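Local atomic coordinates of cell wall surface anchor protein (Streptococcus agalactiae, PDB entry 4Z1P), a protein that probably acts as a cell-wall-anchored adhesin of the antigen I/II family, mediating attachment of the bacterium to other surfaces. Residues A[10-15]-A[31-36]; A[71-76]-A[137-142]; A[85-90]-A[114-119]. One frame throughout, in Å; residues are numbered along the deposited sequence. Where two conformers were deposited one is given.

Interaction 1 (A[10-15]-A[31-36]); sequences KVLDEN and DYVAKQ
Tyr32 and Val11 stand next to each other as a non-hydrogen-bonded pair of antiparallel strands, their side chains running the same way. The Tyr32 chain leaves with CG anti to its own carbonyl carbon (chi1 -64°), which carries the ring along Val11. Its CB passes 3.6 Å from Lys10 O, and that carbonyl oxygen then lies at the ring edge, in the ring plane. Further out, Tyr32 CD1 meets Val11 CB at 3.7 Å, and CE1 touches both this CB and Val11 CG2. The ring edge thus rests on the valine; contact with 10-15 ends at CE1, and the side chain also touches Ile154, Asn156 and Val172 of the facing sheet. On the other face of the sheet, Leu12 CD1 presses against Val33 CG2 at 3.5 Å.

The backbones are joined by the reciprocal pair Lys10 N to Val33 O (2.8 Å) and Val33 N to Lys10 O (2.9 Å), followed by Leu12 N to Asp31 O. Past this last bond the chains part and a water bridges them, donating to Leu12 O and, at 2.6 Å, to Asp31 OD2. Glu14 bends back so that its OE1 comes to 4.1 Å from Asp31 OD2, with the carboxylate planes 66° apart; this like-charge approach probably costs some energy, and a long, weak ion pair from Lys71 to Asp31 may offset part of it.

Strand 8-11 is outermost in its four-stranded sheet. Strand 29-36 lies between it and strand 137-145, and Val11 and Tyr32 face strand 165-177 of the five-stranded sheet.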
loop_
_atom_site.group_PDB
_atom_site.type_symbol
_atom_site.label_atom_id
_atom_site.label_comp_id
_atom_site.label_asym_id
_atom_site.label_seq_id
_atom_site.Cartn_x
_atom_site.Cartn_y
_atom_site.Cartn_z
ATOM N N LYS A 10 -10.107 -4.859 -10.795
ATOM C CA LYS A 10 -9.741 -3.484 -10.507
ATOM C C LYS A 10 -9.172 -3.382 -9.149
ATOM O O LYS A 10 -9.496 -4.223 -8.289
ATOM C CB LYS A 10 -10.985 -2.616 -10.583
ATOM C CG LYS A 10 -11.648 -2.588 -11.937
ATOM C CD LYS A 10 -12.904 -1.733 -11.909
ATOM C CE LYS A 10 -13.321 -1.411 -13.337
ATOM N NZ LYS A 10 -14.699 -0.863 -13.440
ATOM N N VAL A 11 -8.363 -2.353 -8.921
ATOM C CA VAL A 11 -7.892 -1.993 -7.590
ATOM C C VAL A 11 -8.297 -0.537 -7.323
ATOM O O VAL A 11 -7.986 0.346 -8.157
ATOM C CB VAL A 11 -6.350 -2.201 -7.437
ATOM C CG1 VAL A 11 -5.591 -1.398 -8.470
ATOM C CG2 VAL A 11 -5.921 -1.933 -6.030
ATOM N N LEU A 12 -8.984 -0.320 -6.205
ATOM C CA LEU A 12 -9.724 0.912 -5.923
ATOM C C LEU A 12 -9.261 1.492 -4.587
ATOM O O LEU A 12 -8.962 0.749 -3.652
ATOM C CB LEU A 12 -11.210 0.657 -5.832
ATOM C CG LEU A 12 -11.882 -0.063 -6.986
ATOM C CD1 LEU A 12 -13.357 -0.270 -6.772
ATOM C CD2 LEU A 12 -11.725 0.739 -8.250
ATOM N N ASP A 13 -9.254 2.809 -4.491
ATOM C CA ASP A 13 -9.009 3.465 -3.223
ATOM C C ASP A 13 -10.361 3.615 -2.480
ATOM O O ASP A 13 -11.402 3.122 -2.918
ATOM C CB ASP A 13 -8.323 4.826 -3.450
ATOM C CG ASP A 13 -9.212 5.840 -4.232
ATOM O OD1 ASP A 13 -10.457 5.661 -4.285
ATOM O OD2 ASP A 13 -8.618 6.788 -4.846
ATOM N N GLU A 14 -10.335 4.315 -1.369
ATOM C CA GLU A 14 -11.472 4.424 -0.484
ATOM C C GLU A 14 -12.616 5.206 -1.083
ATOM O O GLU A 14 -13.755 5.003 -0.703
ATOM C CB GLU A 14 -11.027 5.068 0.824
ATOM C CG GLU A 14 -10.250 4.124 1.710
ATOM C CD GLU A 14 -11.081 2.903 2.106
ATOM O OE1 GLU A 14 -10.492 1.910 2.614
ATOM O OE2 GLU A 14 -12.327 2.925 1.900
ATOM N N ASN A 15 -12.324 6.055 -2.059
ATOM C CA ASN A 15 -13.355 6.750 -2.784
ATOM C C ASN A 15 -13.897 5.964 -3.919
ATOM O O ASN A 15 -14.677 6.484 -4.702
ATOM C CB ASN A 15 -12.806 8.075 -3.301
ATOM C CG ASN A 15 -12.153 8.881 -2.198
ATOM O OD1 ASN A 15 -12.547 8.774 -1.044
ATOM N ND2 ASN A 15 -11.105 9.629 -2.527
ATOM N N ASP A 31 -7.640 -3.340 -2.046
ATOM C CA ASP A 31 -9.073 -3.570 -2.181
ATOM C C ASP A 31 -9.375 -3.779 -3.637
ATOM O O ASP A 31 -9.430 -2.825 -4.416
ATOM C CB ASP A 31 -9.846 -2.409 -1.598
ATOM C CG ASP A 31 -9.568 -2.291 -0.088
ATOM O OD1 ASP A 31 -9.795 -3.299 0.629
ATOM O OD2 ASP A 31 -9.082 -1.233 0.378
ATOM N N TYR A 32 -9.607 -5.038 -3.958
ATOM C CA TYR A 32 -9.815 -5.423 -5.337
ATOM C C TYR A 32 -11.273 -5.748 -5.614
ATOM O O TYR A 32 -12.004 -6.298 -4.726
ATOM C CB TYR A 32 -9.009 -6.653 -5.627
ATOM C CG TYR A 32 -7.523 -6.558 -5.550
ATOM C CD1 TYR A 32 -6.807 -5.667 -6.355
ATOM C CD2 TYR A 32 -6.806 -7.474 -4.854
ATOM C CE1 TYR A 32 -5.404 -5.637 -6.335
ATOM C CE2 TYR A 32 -5.421 -7.509 -4.887
ATOM C CZ TYR A 32 -4.723 -6.536 -5.603
ATOM O OH TYR A 32 -3.352 -6.510 -5.546
ATOM N N VAL A 33 -11.658 -5.495 -6.865
ATOM C CA VAL A 33 -12.950 -5.827 -7.336
ATOM C C VAL A 33 -12.790 -6.620 -8.602
ATOM O O VAL A 33 -12.253 -6.136 -9.608
ATOM C CB VAL A 33 -13.872 -4.618 -7.584
ATOM C CG1 VAL A 33 -15.241 -5.094 -8.069
ATOM C CG2 VAL A 33 -13.948 -3.736 -6.395
ATOM N N ALA A 34 -13.212 -7.863 -8.544
ATOM C CA ALA A 34 -13.025 -8.755 -9.620
ATOM C C ALA A 34 -14.321 -9.196 -10.136
ATOM O O ALA A 34 -15.253 -9.493 -9.340
ATOM C CB ALA A 34 -12.241 -9.940 -9.207
ATOM N N LYS A 35 -14.382 -9.326 -11.456
ATOM C CA LYS A 35 -15.604 -9.754 -12.125
ATOM C C LYS A 35 -15.492 -10.981 -12.972
ATOM O O LYS A 35 -14.652 -11.067 -13.865
ATOM C CB LYS A 35 -16.162 -8.660 -13.007
ATOM C CG LYS A 35 -16.992 -7.666 -12.264
ATOM C CD LYS A 35 -17.779 -6.794 -13.219
ATOM C CE LYS A 35 -18.996 -7.518 -13.746
ATOM N NZ LYS A 35 -19.225 -7.031 -15.134
ATOM N N GLN A 36 -16.424 -11.877 -12.723
ATOM C CA GLN A 36 -16.586 -13.159 -13.391
ATOM C C GLN A 36 -17.773 -12.917 -14.305
ATOM O O GLN A 36 -18.951 -12.708 -13.827
ATOM C CB GLN A 36 -16.920 -14.239 -12.348
ATOM C CG GLN A 36 -17.212 -15.624 -12.922
ATOM C CD GLN A 36 -17.408 -16.645 -11.805
ATOM O OE1 GLN A 36 -17.792 -16.293 -10.694
ATOM N NE2 GLN A 36 -17.120 -17.895 -12.094
HETATM O O HOH W 1 -9.224 1.099 -0.863
#

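Interaction 2 (A[71-76]-A[137-142]); sequences KSIKAS and ITYNLS
A classic beta bulge, with Lys71 and Ser72 both facing Asn140, interrupts the pairing of strands 65-75 and 137-145, which carries on past it to Thr69 and Ser142. Lys71 N donates to Asn140 O at 2.8 Å, and Asn140 N donates to Ser72 O. In the other direction the register is regular: Lys74 and Thr138 exchange two backbone bonds, the one from Thr138 N to Lys74 O nearly straight at 173°.

Strand 65-75 is an outermost strand of the four-stranded sheet in a beta-sandwich. The face with Ile73, Tyr139 and Ile137 is buried against the other sheet, from which Phe57 stacks on the Tyr139 ring and Trp118 meets it; the hydroxyl bonds to Gln36. Ile73 CG2 sits over the centre of that ring, 3.8 Å from its centroid, as a CH-pi contact. Because that methyl is anti to the backbone N, it also reaches Ile137 CG2, and the 3.5 Å between these carbons is tighter than usual packing. Ala75 CB abuts Ile137 CD1.

The face bearing Ser72, Thr138 and Asn140 carries waters instead. One water donates to Thr138 O, accepts from Asn140 ND2 at 3.0 Å and bonds to Ser72 OG. Lys71, bent at chi3 (-67°) and chi4 (-75°), curls over the strand to place NZ 3.6 Å from Ser142 CB; a second water accepts from this NZ at 2.6 Å and donates to Asn140 OD1.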
loop_
_atom_site.group_PDB
_atom_site.type_symbol
_atom_site.label_atom_id
_atom_site.label_comp_id
_atom_site.label_asym_id
_atom_site.label_seq_id
_atom_site.Cartn_x
_atom_site.Cartn_y
_atom_site.Cartn_z
ATOM N N LYS A 71 -14.723 -9.969 1.094
ATOM C CA LYS A 71 -15.744 -9.068 1.674
ATOM C C LYS A 71 -17.148 -9.465 1.210
ATOM O O LYS A 71 -18.124 -9.353 1.963
ATOM C CB LYS A 71 -15.451 -7.603 1.319
ATOM C CG LYS A 71 -14.085 -7.164 1.837
ATOM C CD LYS A 71 -13.910 -5.655 2.033
ATOM C CE LYS A 71 -13.921 -4.778 0.776
ATOM N NZ LYS A 71 -12.672 -4.849 -0.057
ATOM N N SER A 72 -17.274 -9.832 -0.047
ATOM C CA SER A 72 -18.557 -10.275 -0.627
ATOM C C SER A 72 -18.377 -10.950 -1.958
ATOM O O SER A 72 -17.388 -10.642 -2.681
ATOM C CB SER A 72 -19.564 -9.108 -0.834
ATOM O OG SER A 72 -19.016 -8.164 -1.661
ATOM N N ILE A 73 -19.295 -11.862 -2.292
ATOM C CA ILE A 73 -19.363 -12.410 -3.655
ATOM C C ILE A 73 -20.821 -12.345 -4.057
ATOM O O ILE A 73 -21.685 -13.029 -3.447
ATOM C CB ILE A 73 -18.872 -13.885 -3.740
ATOM C CG1 ILE A 73 -17.516 -13.991 -3.091
ATOM C CG2 ILE A 73 -18.840 -14.313 -5.201
ATOM C CD1 ILE A 73 -16.884 -15.403 -3.067
ATOM N N LYS A 74 -21.109 -11.468 -5.017
ATOM C CA LYS A 74 -22.505 -11.084 -5.384
ATOM C C LYS A 74 -22.775 -11.185 -6.847
ATOM O O LYS A 74 -21.931 -10.739 -7.645
ATOM C CB LYS A 74 -22.851 -9.660 -4.911
ATOM C CG LYS A 74 -22.838 -9.469 -3.337
ATOM C CD LYS A 74 -23.004 -8.037 -2.862
ATOM C CE LYS A 74 -24.428 -7.496 -3.046
ATOM N NZ LYS A 74 -24.377 -6.063 -2.623
ATOM N N ALA A 75 -23.940 -11.749 -7.186
ATOM C CA ALA A 75 -24.413 -11.698 -8.547
ATOM C C ALA A 75 -24.964 -10.295 -8.870
ATOM O O ALA A 75 -25.319 -9.483 -7.968
ATOM C CB ALA A 75 -25.427 -12.776 -8.815
ATOM N N SER A 76 -25.004 -9.980 -10.163
ATOM C CA SER A 76 -25.421 -8.646 -10.579
ATOM C C SER A 76 -26.904 -8.420 -10.250
ATOM O O SER A 76 -27.364 -7.295 -10.335
ATOM C CB SER A 76 -25.173 -8.426 -12.058
ATOM O OG SER A 76 -25.780 -9.379 -12.865
ATOM N N ILE A 137 -20.751 -12.145 -11.754
ATOM C CA ILE A 137 -20.486 -12.286 -10.307
ATOM C C ILE A 137 -19.329 -11.344 -9.956
ATOM O O ILE A 137 -18.290 -11.362 -10.652
ATOM C CB ILE A 137 -20.055 -13.739 -9.990
ATOM C CG1 ILE A 137 -21.053 -14.787 -10.513
ATOM C CG2 ILE A 137 -19.810 -13.945 -8.522
ATOM C CD1 ILE A 137 -22.517 -14.560 -10.205
ATOM N N THR A 138 -19.462 -10.558 -8.894
ATOM C CA THR A 138 -18.440 -9.660 -8.457
ATOM C C THR A 138 -17.822 -10.114 -7.142
ATOM O O THR A 138 -18.558 -10.387 -6.135
ATOM C CB THR A 138 -18.964 -8.261 -8.320
ATOM O OG1 THR A 138 -19.423 -7.796 -9.600
ATOM C CG2 THR A 138 -17.866 -7.357 -7.841
ATOM N N TYR A 139 -16.501 -10.276 -7.150
ATOM C CA TYR A 139 -15.781 -10.667 -5.942
ATOM C C TYR A 139 -15.141 -9.448 -5.367
ATOM O O TYR A 139 -14.342 -8.782 -6.067
ATOM C CB TYR A 139 -14.755 -11.746 -6.267
ATOM C CG TYR A 139 -15.290 -13.027 -6.788
ATOM C CD1 TYR A 139 -15.905 -13.104 -8.034
ATOM C CD2 TYR A 139 -15.111 -14.179 -6.099
ATOM C CE1 TYR A 139 -16.303 -14.304 -8.584
ATOM C CE2 TYR A 139 -15.567 -15.392 -6.569
ATOM C CZ TYR A 139 -16.161 -15.489 -7.798
ATOM O OH TYR A 139 -16.628 -16.677 -8.283
ATOM N N ASN A 140 -15.507 -9.077 -4.126
ATOM C CA ASN A 140 -14.795 -8.005 -3.446
ATOM C C ASN A 140 -13.766 -8.640 -2.554
ATOM O O ASN A 140 -14.086 -9.289 -1.537
ATOM C CB ASN A 140 -15.699 -7.053 -2.647
ATOM C CG ASN A 140 -16.215 -5.882 -3.478
ATOM O OD1 ASN A 140 -15.697 -4.750 -3.401
ATOM N ND2 ASN A 140 -17.215 -6.139 -4.264
ATOM N N LEU A 141 -12.524 -8.426 -2.914
ATOM C CA LEU A 141 -11.416 -9.153 -2.264
ATOM C C LEU A 141 -10.412 -8.177 -1.667
ATOM O O LEU A 141 -9.944 -7.303 -2.322
ATOM C CB LEU A 141 -10.716 -10.019 -3.241
ATOM C CG LEU A 141 -11.551 -11.085 -3.955
ATOM C CD1 LEU A 141 -10.702 -11.712 -5.068
ATOM C CD2 LEU A 141 -12.114 -12.134 -2.992
ATOM N N SER A 142 -9.983 -8.380 -0.447
ATOM C CA SER A 142 -9.001 -7.495 0.115
ATOM C C SER A 142 -7.809 -8.256 0.751
ATOM O O SER A 142 -7.954 -9.290 1.427
ATOM C CB SER A 142 -9.650 -6.494 1.100
ATOM O OG SER A 142 -9.547 -6.990 2.391
HETATM O O HOH W 2 -12.945 -4.711 -2.669
HETATM O O HOH W 3 -19.211 -8.393 -4.405
HETATM O O HOH W 4 -21.825 -8.616 -10.200
#

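Interaction 3 (A[85-90]-A[114-119]); sequences LEMRHV and EFYMWT
His89 is held in two ways at once, its ring stacked on Tyr116 and its NE2 bonded to Glu114. The His89 and Tyr116 rings form an offset stack with centroids 4.1 Å apart and planes at 13°; Tyr116 CE2 lies over the centre of the imidazole. With CG anti to the backbone N (chi1 172°), the His89 ring runs alongside Tyr116 and brings NE2 to Glu114 OE2 at 2.7 Å. The acceptor uses its anti lone pair, and its carboxylate is nearly coplanar with the imidazole. This would tend to stabilise a protonated histidine.

Strand 85-90 is an outermost strand of the five-stranded sheet of the beta-sandwich, and three reciprocal pairs of backbone bonds join it to strand 115-120; the shortest is Glu86 N to Thr119 O, 2.6 Å. On the face opposite His89, Val90 CG2 lies over the Phe115 ring, offset toward its rim, 3.7 Å from the centroid. At the far end a water accepts from Arg88 NH1 (3.1 Å) and bonds to Thr119 OG1, both oxygens lying at the guanidinium edge. The Trp118 indole, on the same face as His89, packs against Val70, Ile73 and Tyr139.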
loop_
_atom_site.group_PDB
_atom_site.type_symbol
_atom_site.label_atom_id
_atom_site.label_comp_id
_atom_site.label_asym_id
_atom_site.label_seq_id
_atom_site.Cartn_x
_atom_site.Cartn_y
_atom_site.Cartn_z
ATOM N N LEU A 85 -20.560 -21.358 -3.792
ATOM C CA LEU A 85 -19.224 -21.523 -4.342
ATOM C C LEU A 85 -18.296 -22.196 -3.362
ATOM O O LEU A 85 -18.246 -21.805 -2.183
ATOM C CB LEU A 85 -18.605 -20.196 -4.665
ATOM C CG LEU A 85 -19.453 -19.433 -5.690
ATOM C CD1 LEU A 85 -18.990 -17.974 -5.908
ATOM C CD2 LEU A 85 -19.451 -20.166 -6.988
ATOM N N GLU A 86 -17.575 -23.167 -3.840
ATOM C CA GLU A 86 -16.503 -23.776 -3.021
ATOM C C GLU A 86 -15.197 -22.997 -3.107
ATOM O O GLU A 86 -14.644 -22.906 -4.202
ATOM C CB GLU A 86 -16.306 -25.175 -3.447
ATOM C CG GLU A 86 -15.411 -25.999 -2.523
ATOM C CD GLU A 86 -16.105 -26.528 -1.261
ATOM O OE1 GLU A 86 -17.313 -26.819 -1.275
ATOM O OE2 GLU A 86 -15.384 -26.750 -0.273
ATOM N N MET A 87 -14.718 -22.488 -1.978
ATOM C CA MET A 87 -13.473 -21.721 -1.855
ATOM C C MET A 87 -12.291 -22.729 -1.683
ATOM O O MET A 87 -12.310 -23.594 -0.725
ATOM C CB MET A 87 -13.582 -20.769 -0.661
ATOM C CG MET A 87 -12.405 -19.837 -0.377
ATOM S SD MET A 87 -10.944 -20.666 0.327
ATOM C CE MET A 87 -10.033 -19.316 1.025
ATOM N N ARG A 88 -11.281 -22.637 -2.562
ATOM C CA ARG A 88 -10.080 -23.401 -2.415
ATOM C C ARG A 88 -8.932 -22.482 -2.382
ATOM O O ARG A 88 -8.976 -21.420 -3.013
ATOM C CB ARG A 88 -9.864 -24.439 -3.524
ATOM C CG ARG A 88 -10.773 -25.636 -3.437
ATOM C CD ARG A 88 -10.450 -26.688 -4.475
ATOM N NE ARG A 88 -11.266 -27.926 -4.325
ATOM C CZ ARG A 88 -12.521 -28.082 -4.691
ATOM N NH1 ARG A 88 -13.193 -27.127 -5.318
ATOM N NH2 ARG A 88 -13.101 -29.283 -4.479
ATOM N N HIS A 89 -7.915 -22.818 -1.582
ATOM C CA HIS A 89 -6.743 -21.996 -1.423
ATOM C C HIS A 89 -5.537 -22.909 -1.395
ATOM O O HIS A 89 -5.387 -23.685 -0.481
ATOM C CB HIS A 89 -6.794 -21.112 -0.197
ATOM C CG HIS A 89 -5.510 -20.397 0.103
ATOM N ND1 HIS A 89 -5.132 -20.043 1.379
ATOM C CD2 HIS A 89 -4.487 -20.002 -0.703
ATOM C CE1 HIS A 89 -3.980 -19.394 1.337
ATOM N NE2 HIS A 89 -3.576 -19.343 0.085
ATOM N N VAL A 90 -4.721 -22.900 -2.470
ATOM C CA VAL A 90 -3.669 -23.912 -2.650
ATOM C C VAL A 90 -2.343 -23.252 -2.846
ATOM O O VAL A 90 -2.234 -22.158 -3.374
ATOM C CB VAL A 90 -3.963 -24.884 -3.844
ATOM C CG1 VAL A 90 -5.226 -25.666 -3.627
ATOM C CG2 VAL A 90 -3.939 -24.162 -5.195
ATOM N N GLU A 114 0.749 -19.839 -5.759
ATOM C CA GLU A 114 -0.268 -20.066 -4.735
ATOM C C GLU A 114 -1.488 -19.268 -5.242
ATOM O O GLU A 114 -1.351 -18.101 -5.503
ATOM C CB GLU A 114 0.265 -19.477 -3.392
ATOM C CG GLU A 114 -0.777 -19.173 -2.339
ATOM C CD GLU A 114 -0.169 -18.773 -1.017
ATOM O OE1 GLU A 114 1.058 -18.537 -0.932
ATOM O OE2 GLU A 114 -0.919 -18.730 -0.048
ATOM N N PHE A 115 -2.678 -19.859 -5.276
ATOM C CA PHE A 115 -3.816 -19.122 -5.744
ATOM C C PHE A 115 -5.083 -19.555 -5.034
ATOM O O PHE A 115 -5.055 -20.506 -4.221
ATOM C CB PHE A 115 -3.969 -19.306 -7.264
ATOM C CG PHE A 115 -4.228 -20.717 -7.695
ATOM C CD1 PHE A 115 -3.187 -21.556 -7.962
ATOM C CD2 PHE A 115 -5.505 -21.188 -7.944
ATOM C CE1 PHE A 115 -3.424 -22.832 -8.445
ATOM C CE2 PHE A 115 -5.758 -22.473 -8.377
ATOM C CZ PHE A 115 -4.718 -23.315 -8.642
ATOM N N TYR A 116 -6.155 -18.811 -5.291
ATOM C CA TYR A 116 -7.472 -19.067 -4.760
ATOM C C TYR A 116 -8.408 -19.359 -5.908
ATOM O O TYR A 116 -8.227 -18.834 -7.008
ATOM C CB TYR A 116 -7.994 -17.828 -4.020
ATOM C CG TYR A 116 -7.110 -17.372 -2.931
ATOM C CD1 TYR A 116 -6.001 -16.628 -3.185
ATOM C CD2 TYR A 116 -7.396 -17.720 -1.566
ATOM C CE1 TYR A 116 -5.184 -16.197 -2.131
ATOM C CE2 TYR A 116 -6.597 -17.289 -0.538
ATOM C CZ TYR A 116 -5.520 -16.522 -0.813
ATOM O OH TYR A 116 -4.712 -16.135 0.199
ATOM N N MET A 117 -9.324 -20.295 -5.697
ATOM C CA MET A 117 -10.252 -20.644 -6.693
ATOM C C MET A 117 -11.626 -20.915 -6.129
ATOM O O MET A 117 -11.736 -21.496 -5.031
ATOM C CB MET A 117 -9.752 -21.866 -7.487
ATOM C CG MET A 117 -10.644 -22.309 -8.611
ATOM S SD MET A 117 -9.917 -23.672 -9.557
ATOM C CE MET A 117 -9.896 -24.955 -8.402
ATOM N N TRP A 118 -12.643 -20.440 -6.810
ATOM C CA TRP A 118 -14.041 -20.630 -6.366
ATOM C C TRP A 118 -14.722 -21.384 -7.458
ATOM O O TRP A 118 -14.653 -20.967 -8.624
ATOM C CB TRP A 118 -14.737 -19.263 -6.165
ATOM C CG TRP A 118 -14.274 -18.488 -5.004
ATOM C CD1 TRP A 118 -14.829 -18.498 -3.725
ATOM C CD2 TRP A 118 -13.149 -17.639 -4.929
ATOM N NE1 TRP A 118 -14.131 -17.680 -2.913
ATOM C CE2 TRP A 118 -13.072 -17.157 -3.603
ATOM C CE3 TRP A 118 -12.184 -17.255 -5.841
ATOM C CZ2 TRP A 118 -12.105 -16.268 -3.193
ATOM C CZ3 TRP A 118 -11.251 -16.337 -5.461
ATOM C CH2 TRP A 118 -11.182 -15.890 -4.125
ATOM N N THR A 119 -15.315 -22.504 -7.144
ATOM C CA THR A 119 -16.040 -23.348 -8.059
ATOM C C THR A 119 -17.492 -23.529 -7.679
ATOM O O THR A 119 -17.869 -23.589 -6.421
ATOM C CB THR A 119 -15.391 -24.764 -8.073
ATOM O OG1 THR A 119 -15.242 -25.213 -6.762
ATOM C CG2 THR A 119 -14.043 -24.731 -8.732
HETATM O O HOH W 5 -16.166 -27.604 -6.014
#

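From the N terminus, interaction 1 closes first, bringing 31-36 back onto 10-15 after only fifteen intervening residues. Interaction 2 opens later and spans sixty residues; within that span 85-90 and 114-119 pair, so interaction 3 begins and ends before 137-142 returns to 71-76. None of the three cross. Interactions 1 and 2 belong to one four-stranded sheet, where strands 29-36 and 137-145 are neighbours: Ala34 O and Tyr139 N lie 2.6 Å apart, a probable hydrogen bond. Interaction 3 sits in the five-stranded sheet and meets interaction 2 across the sandwich core, with Ile73 CD1 3.6 Å from Trp118 NE1. Interactions 1 and 3 do not touch.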